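PDB 6JYZ: putative secreted endoglycosylceramidase from Rhodococcus hoagii, which probably hydrolyses the glycosidic link between the sugar and the ceramide of galactosylceramide-type glycolipids, as a secreted family 5 glycoside hydrolase. Local coordinates for residues 234-245 / 275-284; 288-296 / 310-321. All blocks are in the same frame, centred on the assembly; numbering follows the deposited sequence.

Contact 1 of 2, residues 234-245 / 275-284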
loop_
_atom_site.group_PDB
_atom_site.type_symbol
_atom_site.label_atom_id
_atom_site.label_comp_id
_atom_site.label_asym_id
_atom_site.label_seq_id
_atom_site.Cartn_x
_atom_site.Cartn_y
_atom_site.Cartn_z
ATOM N N ALA A 234 -17.390 -8.217 6.263
ATOM C CA ALA A 234 -16.596 -7.407 7.156
ATOM C C ALA A 234 -16.343 -8.167 8.446
ATOM O O ALA A 234 -15.263 -8.056 9.046
ATOM C CB ALA A 234 -17.337 -6.105 7.457
ATOM N N ASP A 235 -17.331 -8.940 8.947
ATOM C CA ASP A 235 -17.121 -9.678 10.182
ATOM C C ASP A 235 -16.040 -10.752 9.971
ATOM O O ASP A 235 -15.171 -10.911 10.841
ATOM C CB ASP A 235 -18.442 -10.308 10.664
ATOM C CG ASP A 235 -18.315 -10.626 12.163
ATOM O OD1 ASP A 235 -17.795 -11.588 12.493
ATOM O OD2 ASP A 235 -18.714 -9.719 12.945
ATOM N N GLN A 236 -16.104 -11.553 8.926
ATOM C CA GLN A 236 -15.124 -12.624 8.764
ATOM C C GLN A 236 -13.727 -12.071 8.455
ATOM O O GLN A 236 -12.727 -12.688 8.882
ATOM C CB GLN A 236 -15.602 -13.694 7.779
ATOM C CG GLN A 236 -15.678 -13.242 6.324
ATOM C CD GLN A 236 -16.409 -14.247 5.456
ATOM O OE1 GLN A 236 -16.862 -15.283 5.907
ATOM N NE2 GLN A 236 -16.526 -13.960 4.171
ATOM N N ILE A 237 -13.645 -10.927 7.801
ATOM C CA ILE A 237 -12.366 -10.254 7.597
ATOM C C ILE A 237 -11.813 -9.813 8.958
ATOM O O ILE A 237 -10.640 -10.079 9.278
ATOM C CB ILE A 237 -12.550 -9.088 6.621
ATOM C CG1 ILE A 237 -12.794 -9.638 5.208
ATOM C CG2 ILE A 237 -11.303 -8.166 6.648
ATOM C CD1 ILE A 237 -13.387 -8.588 4.245
ATOM N N GLY A 238 -12.644 -9.207 9.809
ATOM C CA GLY A 238 -12.166 -8.788 11.132
ATOM C C GLY A 238 -11.754 -9.979 11.966
ATOM O O GLY A 238 -10.763 -9.878 12.732
ATOM N N ARG A 239 -12.456 -11.101 11.890
ATOM C CA ARG A 239 -12.089 -12.283 12.680
ATOM C C ARG A 239 -10.703 -12.765 12.287
ATOM O O ARG A 239 -9.889 -13.117 13.174
ATOM C CB ARG A 239 -13.095 -13.397 12.434
ATOM C CG ARG A 239 -12.978 -14.539 13.424
ATOM C CD ARG A 239 -13.933 -15.695 13.070
ATOM N NE ARG A 239 -15.339 -15.282 13.097
ATOM C CZ ARG A 239 -16.110 -15.320 14.186
ATOM N NH1 ARG A 239 -15.598 -15.637 15.365
ATOM N NH2 ARG A 239 -17.373 -14.945 14.107
ATOM N N PHE A 240 -10.353 -12.727 11.018
ATOM C CA PHE A 240 -9.026 -13.055 10.565
ATOM C C PHE A 240 -8.029 -12.014 11.111
ATOM O O PHE A 240 -6.955 -12.404 11.640
ATOM C CB PHE A 240 -8.962 -13.092 9.038
ATOM C CG PHE A 240 -7.552 -12.933 8.505
ATOM C CD1 PHE A 240 -6.586 -13.916 8.781
ATOM C CD2 PHE A 240 -7.169 -11.822 7.791
ATOM C CE1 PHE A 240 -5.251 -13.806 8.296
ATOM C CE2 PHE A 240 -5.856 -11.682 7.354
ATOM C CZ PHE A 240 -4.901 -12.642 7.602
ATOM N N TYR A 241 -8.314 -10.736 11.027
ATOM C CA TYR A 241 -7.369 -9.761 11.540
ATOM C C TYR A 241 -7.097 -10.006 13.023
ATOM O O TYR A 241 -5.933 -9.900 13.451
ATOM C CB TYR A 241 -7.886 -8.345 11.369
ATOM C CG TYR A 241 -8.029 -7.847 9.951
ATOM C CD1 TYR A 241 -7.256 -8.312 8.915
ATOM C CD2 TYR A 241 -8.949 -6.846 9.654
ATOM C CE1 TYR A 241 -7.408 -7.835 7.606
ATOM C CE2 TYR A 241 -9.090 -6.301 8.394
ATOM C CZ TYR A 241 -8.306 -6.782 7.385
ATOM O OH TYR A 241 -8.375 -6.299 6.110
ATOM N N GLN A 242 -8.126 -10.313 13.809
ATOM C CA GLN A 242 -7.908 -10.526 15.246
ATOM C C GLN A 242 -6.974 -11.700 15.442
ATOM O O GLN A 242 -6.064 -11.626 16.303
ATOM C CB GLN A 242 -9.275 -10.731 15.882
ATOM C CG GLN A 242 -9.138 -11.010 17.399
ATOM C CD GLN A 242 -10.514 -11.165 18.005
ATOM O OE1 GLN A 242 -11.237 -12.083 17.632
ATOM N NE2 GLN A 242 -10.810 -10.248 18.906
ATOM N N ARG A 243 -7.158 -12.793 14.723
ATOM C CA ARG A 243 -6.252 -13.944 14.855
ATOM C C ARG A 243 -4.837 -13.567 14.433
ATOM O O ARG A 243 -3.876 -13.948 15.136
ATOM C CB ARG A 243 -6.749 -15.087 13.968
ATOM C CG ARG A 243 -7.962 -15.825 14.484
ATOM C CD ARG A 243 -8.287 -17.002 13.560
ATOM N NE ARG A 243 -7.257 -18.080 13.578
ATOM C CZ ARG A 243 -7.318 -19.321 12.910
ATOM N NH1 ARG A 243 -8.311 -19.558 12.091
ATOM N NH2 ARG A 243 -6.420 -20.285 13.096
ATOM N N ALA A 244 -4.664 -12.846 13.344
ATOM C CA ALA A 244 -3.324 -12.505 12.884
ATOM C C ALA A 244 -2.660 -11.562 13.867
ATOM O O ALA A 244 -1.464 -11.760 14.172
ATOM C CB ALA A 244 -3.423 -11.828 11.532
ATOM N N ILE A 245 -3.373 -10.589 14.411
ATOM C CA ILE A 245 -2.766 -9.633 15.358
ATOM C C ILE A 245 -2.311 -10.415 16.591
ATOM O O ILE A 245 -1.180 -10.142 17.086
ATOM C CB ILE A 245 -3.782 -8.552 15.739
ATOM C CG1 ILE A 245 -4.049 -7.660 14.539
ATOM C CG2 ILE A 245 -3.274 -7.718 16.926
ATOM C CD1 ILE A 245 -5.293 -6.754 14.686
ATOM N N ALA A 275 -19.090 -1.634 4.425
ATOM C CA ALA A 275 -19.232 -2.061 5.825
ATOM C C ALA A 275 -17.830 -2.156 6.412
ATOM O O ALA A 275 -16.838 -2.371 5.709
ATOM C CB ALA A 275 -19.904 -3.410 5.878
ATOM N N LEU A 276 -17.715 -1.921 7.699
ATOM C CA LEU A 276 -16.437 -1.842 8.404
ATOM C C LEU A 276 -16.213 -3.103 9.243
ATOM O O LEU A 276 -17.103 -3.502 10.015
ATOM C CB LEU A 276 -16.390 -0.615 9.302
ATOM C CG LEU A 276 -16.418 0.713 8.573
ATOM C CD1 LEU A 276 -16.391 1.886 9.495
ATOM C CD2 LEU A 276 -15.237 0.849 7.574
ATOM N N PRO A 277 -15.044 -3.745 9.191
ATOM C CA PRO A 277 -14.706 -4.788 10.157
ATOM C C PRO A 277 -14.984 -4.343 11.587
ATOM O O PRO A 277 -14.556 -3.260 11.998
ATOM C CB PRO A 277 -13.189 -5.036 9.920
ATOM C CG PRO A 277 -13.059 -4.703 8.417
ATOM C CD PRO A 277 -13.941 -3.477 8.267
ATOM N N PRO A 278 -15.754 -5.089 12.385
ATOM C CA PRO A 278 -16.154 -4.590 13.703
ATOM C C PRO A 278 -14.952 -4.244 14.565
ATOM O O PRO A 278 -13.942 -4.923 14.584
ATOM C CB PRO A 278 -16.958 -5.761 14.246
ATOM C CG PRO A 278 -17.583 -6.395 12.989
ATOM C CD PRO A 278 -16.513 -6.295 11.944
ATOM N N ARG A 279 -15.118 -3.139 15.284
ATOM C CA ARG A 279 -14.066 -2.564 16.126
ATOM C C ARG A 279 -13.520 -3.536 17.124
ATOM O O ARG A 279 -12.294 -3.456 17.421
ATOM C CB ARG A 279 -14.668 -1.487 17.084
ATOM C CG ARG A 279 -15.042 -0.234 16.348
ATOM C CD ARG A 279 -15.292 0.912 17.342
ATOM N NE ARG A 279 -16.389 0.980 18.288
ATOM C CZ ARG A 279 -16.820 2.176 18.709
ATOM N NH1 ARG A 279 -16.212 3.276 18.282
ATOM N NH2 ARG A 279 -17.834 2.277 19.552
ATOM N N HIS A 280 -14.320 -4.418 17.708
ATOM C CA HIS A 280 -13.802 -5.276 18.744
ATOM C C HIS A 280 -12.697 -6.186 18.206
ATOM O O HIS A 280 -11.820 -6.627 18.960
ATOM C CB HIS A 280 -14.907 -6.104 19.410
ATOM C CG HIS A 280 -15.412 -7.282 18.611
ATOM N ND1 HIS A 280 -16.400 -7.262 17.607
ATOM C CD2 HIS A 280 -15.012 -8.538 18.736
ATOM C CE1 HIS A 280 -16.568 -8.538 17.232
ATOM N NE2 HIS A 280 -15.714 -9.287 17.838
ATOM N N TYR A 281 -12.679 -6.510 16.915
ATOM C CA TYR A 281 -11.618 -7.321 16.340
ATOM C C TYR A 281 -10.289 -6.574 16.220
ATOM O O TYR A 281 -9.271 -7.255 16.025
ATOM C CB TYR A 281 -12.053 -7.775 14.950
ATOM C CG TYR A 281 -13.170 -8.790 14.892
ATOM C CD1 TYR A 281 -13.084 -10.000 15.561
ATOM C CD2 TYR A 281 -14.315 -8.508 14.138
ATOM C CE1 TYR A 281 -14.076 -10.979 15.446
ATOM C CE2 TYR A 281 -15.300 -9.478 13.977
ATOM C CZ TYR A 281 -15.138 -10.694 14.615
ATOM O OH TYR A 281 -16.079 -11.710 14.508
ATOM N N LEU A 282 -10.316 -5.238 16.228
ATOM C CA LEU A 282 -9.177 -4.358 15.992
ATOM C C LEU A 282 -8.862 -3.567 17.258
ATOM O O LEU A 282 -8.318 -2.483 17.137
ATOM C CB LEU A 282 -9.457 -3.439 14.803
ATOM C CG LEU A 282 -9.377 -3.991 13.372
ATOM C CD1 LEU A 282 -8.103 -4.746 13.062
ATOM C CD2 LEU A 282 -10.628 -4.666 12.912
ATOM N N ALA A 283 -9.113 -4.098 18.438
ATOM C CA ALA A 283 -8.910 -3.359 19.686
ATOM C C ALA A 283 -7.454 -3.467 20.128
ATOM O O ALA A 283 -7.112 -4.059 21.135
ATOM C CB ALA A 283 -9.832 -3.969 20.743
ATOM N N ASP A 284 -6.529 -2.978 19.341
ATOM C CA ASP A 284 -5.105 -2.882 19.657
ATOM C C ASP A 284 -4.781 -1.446 19.362
ATOM O O ASP A 284 -5.229 -0.878 18.347
ATOM C CB ASP A 284 -4.330 -3.842 18.711
ATOM C CG ASP A 284 -2.806 -3.776 18.835
ATOM O OD1 ASP A 284 -2.192 -2.715 18.556
ATOM O OD2 ASP A 284 -2.223 -4.785 19.297
#
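Tyr281 lays its ring against the helix backbone at Gly238, with Gly238 C 3.5 Å above the plane toward the rim and Arg239 N above the centre. The missing side chain makes this possible, since a CB on Gly238 would collide with CD2 of Tyr281. NE2 of His280, the preceding residue, sits over the rim of the opposite face. The amide of Gln242 comes to the ring edge, its plane 80° from that of the ring and OE1 3.5 Å from CD1 of Tyr281.

The polar link is a single hydrogen bond, from Tyr281 OH to Asp235 OD1 at 2.6 Å. The hydroxyl arrives on the syn side of the carboxylate, 30° out of its plane. Asp235 reaches it with CG anti to the backbone N (chi1 -160°), while OD2 rests near CG of Pro278. Tyr281 OH also lies over the rim of one guanidinium face of Arg239, 3.5 Å from NH2, without a hydrogen bond. A weak CA-H...O contact joins Pro277 CA to Ala234 O.

Apolar contacts flank the tyrosine. CB of Ala234 meets CB of Ala275 at 4.0 Å. At the other end, Leu282 CD1 lies 3.8 Å from Ile245 CD1 and touches CB of Tyr241.

Helix 230-251 is thereby joined to the loop preceding strand 287-289, an outer helix-to-loop contact in the (beta/alpha)8 barrel characteristic of family 5 glycoside hydrolases.

Contact 2 of 2, residues 288-296 / 310-321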
loop_
_atom_site.group_PDB
_atom_site.type_symbol
_atom_site.label_atom_id
_atom_site.label_comp_id
_atom_site.label_asym_id
_atom_site.label_seq_id
_atom_site.Cartn_x
_atom_site.Cartn_y
_atom_site.Cartn_z
ATOM N N VAL A 288 -4.142 0.858 12.240
ATOM C CA VAL A 288 -4.219 1.949 11.260
ATOM C C VAL A 288 -5.203 1.516 10.184
ATOM O O VAL A 288 -5.021 0.434 9.597
ATOM C CB VAL A 288 -2.818 2.207 10.670
ATOM C CG1 VAL A 288 -2.930 3.182 9.494
ATOM C CG2 VAL A 288 -1.830 2.694 11.746
ATOM N N PHE A 289 -6.237 2.324 9.943
ATOM C CA PHE A 289 -7.236 1.986 8.934
ATOM C C PHE A 289 -6.762 2.400 7.543
ATOM O O PHE A 289 -6.291 3.536 7.338
ATOM C CB PHE A 289 -8.529 2.727 9.300
ATOM C CG PHE A 289 -9.684 2.414 8.372
ATOM C CD1 PHE A 289 -10.024 1.096 8.075
ATOM C CD2 PHE A 289 -10.399 3.429 7.741
ATOM C CE1 PHE A 289 -11.088 0.806 7.193
ATOM C CE2 PHE A 289 -11.460 3.105 6.867
ATOM C CZ PHE A 289 -11.771 1.823 6.599
ATOM N N SER A 290 -6.801 1.473 6.585
ATOM C CA SER A 290 -6.161 1.663 5.292
ATOM C C SER A 290 -7.089 1.267 4.137
ATOM O O SER A 290 -6.795 0.332 3.389
ATOM C CB SER A 290 -4.872 0.872 5.284
ATOM O OG SER A 290 -4.076 1.213 4.173
ATOM N N PRO A 291 -8.195 1.986 3.918
ATOM C CA PRO A 291 -8.977 1.848 2.683
ATOM C C PRO A 291 -8.173 2.402 1.518
ATOM O O PRO A 291 -7.240 3.205 1.696
ATOM C CB PRO A 291 -10.199 2.741 2.963
ATOM C CG PRO A 291 -9.614 3.868 3.805
ATOM C CD PRO A 291 -8.622 3.144 4.726
ATOM N N HIS A 292 -8.479 1.917 0.333
ATOM C CA HIS A 292 -7.867 2.351 -0.914
ATOM C C HIS A 292 -8.789 3.360 -1.566
ATOM O O HIS A 292 -9.948 3.064 -1.874
ATOM C CB HIS A 292 -7.553 1.180 -1.858
ATOM C CG HIS A 292 -6.616 0.213 -1.175
ATOM N ND1 HIS A 292 -6.326 -1.028 -1.722
ATOM C CD2 HIS A 292 -5.885 0.337 -0.024
ATOM C CE1 HIS A 292 -5.430 -1.631 -0.910
ATOM N NE2 HIS A 292 -5.149 -0.846 0.137
ATOM N N LEU A 293 -8.270 4.582 -1.696
ATOM C CA LEU A 293 -9.144 5.745 -2.052
ATOM C C LEU A 293 -9.179 5.964 -3.546
ATOM O O LEU A 293 -8.446 6.796 -4.104
ATOM C CB LEU A 293 -8.654 6.995 -1.319
ATOM C CG LEU A 293 -8.601 6.877 0.196
ATOM C CD1 LEU A 293 -8.230 8.232 0.851
ATOM C CD2 LEU A 293 -9.948 6.458 0.778
ATOM N N TYR A 294 -10.022 5.182 -4.221
ATOM C CA TYR A 294 -10.105 5.146 -5.672
ATOM C C TYR A 294 -11.304 5.933 -6.235
ATOM O O TYR A 294 -11.552 5.843 -7.448
ATOM C CB TYR A 294 -10.120 3.687 -6.179
ATOM C CG TYR A 294 -8.738 3.053 -6.200
ATOM C CD1 TYR A 294 -7.680 3.568 -6.946
ATOM C CD2 TYR A 294 -8.449 1.905 -5.482
ATOM C CE1 TYR A 294 -6.447 2.941 -7.049
ATOM C CE2 TYR A 294 -7.229 1.239 -5.559
ATOM C CZ TYR A 294 -6.231 1.771 -6.341
ATOM O OH TYR A 294 -5.004 1.177 -6.521
ATOM N N SER A 295 -11.973 6.744 -5.403
ATOM C CA SER A 295 -13.074 7.576 -5.886
ATOM C C SER A 295 -12.596 8.490 -7.011
ATOM O O SER A 295 -11.547 9.128 -6.933
ATOM C CB SER A 295 -13.714 8.329 -4.801
ATOM O OG SER A 295 -14.268 7.456 -3.805
ATOM N N GLN A 296 -13.409 8.526 -8.062
ATOM C CA GLN A 296 -13.177 9.311 -9.294
ATOM C C GLN A 296 -11.958 8.822 -10.041
ATOM O O GLN A 296 -11.456 9.519 -10.965
ATOM C CB GLN A 296 -13.179 10.830 -9.078
ATOM C CG GLN A 296 -14.477 11.243 -8.475
ATOM C CD GLN A 296 -14.708 12.730 -8.550
ATOM O OE1 GLN A 296 -14.188 13.537 -7.792
ATOM N NE2 GLN A 296 -15.582 13.105 -9.476
ATOM N N GLY A 310 -14.736 11.062 -0.726
ATOM C CA GLY A 310 -14.083 9.774 -0.408
ATOM C C GLY A 310 -13.142 9.912 0.787
ATOM O O GLY A 310 -13.096 9.042 1.653
ATOM N N PHE A 311 -12.405 11.046 0.856
ATOM C CA PHE A 311 -11.591 11.285 2.044
ATOM C C PHE A 311 -12.450 11.485 3.291
ATOM O O PHE A 311 -12.157 10.950 4.338
ATOM C CB PHE A 311 -10.717 12.540 1.890
ATOM C CG PHE A 311 -9.419 12.292 1.151
ATOM C CD1 PHE A 311 -9.380 12.160 -0.223
ATOM C CD2 PHE A 311 -8.220 12.174 1.864
ATOM C CE1 PHE A 311 -8.185 11.942 -0.892
ATOM C CE2 PHE A 311 -7.022 11.972 1.164
ATOM C CZ PHE A 311 -7.003 11.869 -0.187
ATOM N N ARG A 312 -13.535 12.258 3.191
ATOM C CA ARG A 312 -14.359 12.491 4.369
ATOM C C ARG A 312 -14.940 11.189 4.919
ATOM O O ARG A 312 -14.962 10.993 6.130
ATOM C CB ARG A 312 -15.534 13.484 4.074
ATOM C CG ARG A 312 -14.947 14.897 3.876
ATOM C CD ARG A 312 -16.138 15.867 3.622
ATOM N NE ARG A 312 -15.568 17.156 3.233
ATOM C CZ ARG A 312 -15.450 17.641 1.995
ATOM N NH1 ARG A 312 -15.954 17.011 0.944
ATOM N NH2 ARG A 312 -14.894 18.849 1.850
ATOM N N ILE A 313 -15.352 10.280 4.029
ATOM C CA ILE A 313 -15.888 8.997 4.476
ATOM C C ILE A 313 -14.802 8.191 5.176
ATOM O O ILE A 313 -15.005 7.632 6.236
ATOM C CB ILE A 313 -16.430 8.248 3.246
ATOM C CG1 ILE A 313 -17.650 8.985 2.660
ATOM C CG2 ILE A 313 -16.809 6.830 3.655
ATOM C CD1 ILE A 313 -18.068 8.491 1.265
ATOM N N ALA A 314 -13.602 8.155 4.566
ATOM C CA ALA A 314 -12.504 7.393 5.152
ATOM C C ALA A 314 -12.061 7.964 6.498
ATOM O O ALA A 314 -11.734 7.229 7.419
ATOM C CB ALA A 314 -11.339 7.362 4.181
ATOM N N VAL A 315 -12.025 9.304 6.598
ATOM C CA VAL A 315 -11.628 9.969 7.832
ATOM C C VAL A 315 -12.663 9.672 8.937
ATOM O O VAL A 315 -12.304 9.392 10.081
ATOM C CB VAL A 315 -11.504 11.492 7.586
ATOM C CG1 VAL A 315 -11.449 12.305 8.887
ATOM C CG2 VAL A 315 -10.287 11.801 6.743
ATOM N N ALA A 316 -13.965 9.683 8.582
ATOM C CA ALA A 316 -14.970 9.364 9.590
ATOM C C ALA A 316 -14.872 7.917 10.046
ATOM O O ALA A 316 -15.025 7.593 11.223
ATOM C CB ALA A 316 -16.368 9.633 9.045
ATOM N N ALA A 317 -14.583 7.004 9.117
ATOM C CA ALA A 317 -14.414 5.575 9.470
ATOM C C ALA A 317 -13.206 5.407 10.402
ATOM O O ALA A 317 -13.266 4.727 11.408
ATOM C CB ALA A 317 -14.263 4.758 8.200
ATOM N N ALA A 318 -12.060 6.062 10.052
ATOM C CA ALA A 318 -10.873 5.932 10.904
ATOM C C ALA A 318 -11.161 6.495 12.281
ATOM O O ALA A 318 -10.731 5.921 13.299
ATOM C CB ALA A 318 -9.698 6.687 10.258
ATOM N N ASP A 319 -11.916 7.567 12.359
ATOM C CA ASP A 319 -12.263 8.136 13.664
ATOM C C ASP A 319 -13.140 7.210 14.483
ATOM O O ASP A 319 -12.996 7.144 15.704
ATOM C CB ASP A 319 -12.914 9.498 13.437
ATOM C CG ASP A 319 -13.463 10.102 14.718
ATOM O OD1 ASP A 319 -12.598 10.566 15.504
ATOM O OD2 ASP A 319 -14.698 10.004 14.939
ATOM N N TRP A 320 -14.003 6.436 13.832
ATOM C CA TRP A 320 -14.781 5.438 14.552
ATOM C C TRP A 320 -13.898 4.409 15.235
ATOM O O TRP A 320 -14.169 3.930 16.346
ATOM C CB TRP A 320 -15.799 4.798 13.597
ATOM C CG TRP A 320 -16.647 3.715 14.213
ATOM C CD1 TRP A 320 -17.641 3.931 15.146
ATOM C CD2 TRP A 320 -16.652 2.342 13.841
ATOM N NE1 TRP A 320 -18.266 2.722 15.359
ATOM C CE2 TRP A 320 -17.645 1.725 14.637
ATOM C CE3 TRP A 320 -15.838 1.534 13.032
ATOM C CZ2 TRP A 320 -17.953 0.362 14.569
ATOM C CZ3 TRP A 320 -16.154 0.191 12.933
ATOM C CH2 TRP A 320 -17.198 -0.390 13.677
ATOM N N TYR A 321 -12.794 4.006 14.585
ATOM C CA TYR A 321 -11.835 3.118 15.151
ATOM C C TYR A 321 -10.898 3.807 16.133
ATOM O O TYR A 321 -10.095 3.117 16.793
ATOM C CB TYR A 321 -10.934 2.469 14.085
ATOM C CG TYR A 321 -11.628 1.479 13.201
ATOM C CD1 TYR A 321 -11.938 0.204 13.688
ATOM C CD2 TYR A 321 -11.908 1.795 11.893
ATOM C CE1 TYR A 321 -12.496 -0.757 12.827
ATOM C CE2 TYR A 321 -12.495 0.863 11.028
ATOM C CZ TYR A 321 -12.770 -0.397 11.525
ATOM O OH TYR A 321 -13.311 -1.325 10.653
#
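In the (beta/alpha)8 barrel of this family, strand 287-289 and the segment following it pack against the next helix, 307-321. No hydrogen bond crosses between 288-296 and 310-321; the contact is apolar and largely buried.

Phe289 turns its ring toward the helix with CG anti to the backbone N (chi1 -177°), which brings CE2 to 3.5 Å from CB of Ala317. One face of the ring receives CE2 of Tyr321, 3.9 Å from CD1 of Phe289, the rings inclined by 37°; CD of Pro291 lies over the rim of the opposite face. Ala314 O approaches the ring edge. An alanine in place of Phe289 is likely to rob Ala317 CB and one side of the Tyr321 ring of their partner, opening a gap against the helix.

Further along, small helix residues admit the chain closely: Ala314 CB is touched by Pro291 CG at 3.9 Å and by Leu293 CD2 at 3.8 Å, and Ser295 OG comes to 4.1 Å from Gly310 CA, where a CB would clash. The other branch of Leu293 makes a CH-pi contact, its CD1 standing 3.9 Å from the centroid of the Phe311 ring and only 7° off the ring normal.

How the contacts relate
Contact 1 closes in the sequence before contact 2 opens, and their centres lie about 16 Å apart, yet the two meet directly. Tyr321 OH is 2.7 Å from Pro277 O, a probable hydrogen bond, and Arg279 NH1 is 2.9 Å from Trp320 O, another. Leu276 fills in beside them, its CD1 3.6 Å from CE3 of Trp320. Loop 275-284 thus bridges helices 230-251 and 307-321. A bound isopropanol, probably from the crystallisation liquor, lies about 4 Å from the side chain of Leu276 and about 5 Å from that of Ala317. On contact 2's inner side, His292 ND1 hydrogen-bonds Glu222 and Tyr294 OH hydrogen-bonds Glu329, consistent with the paired glutamates of a family 5 active site.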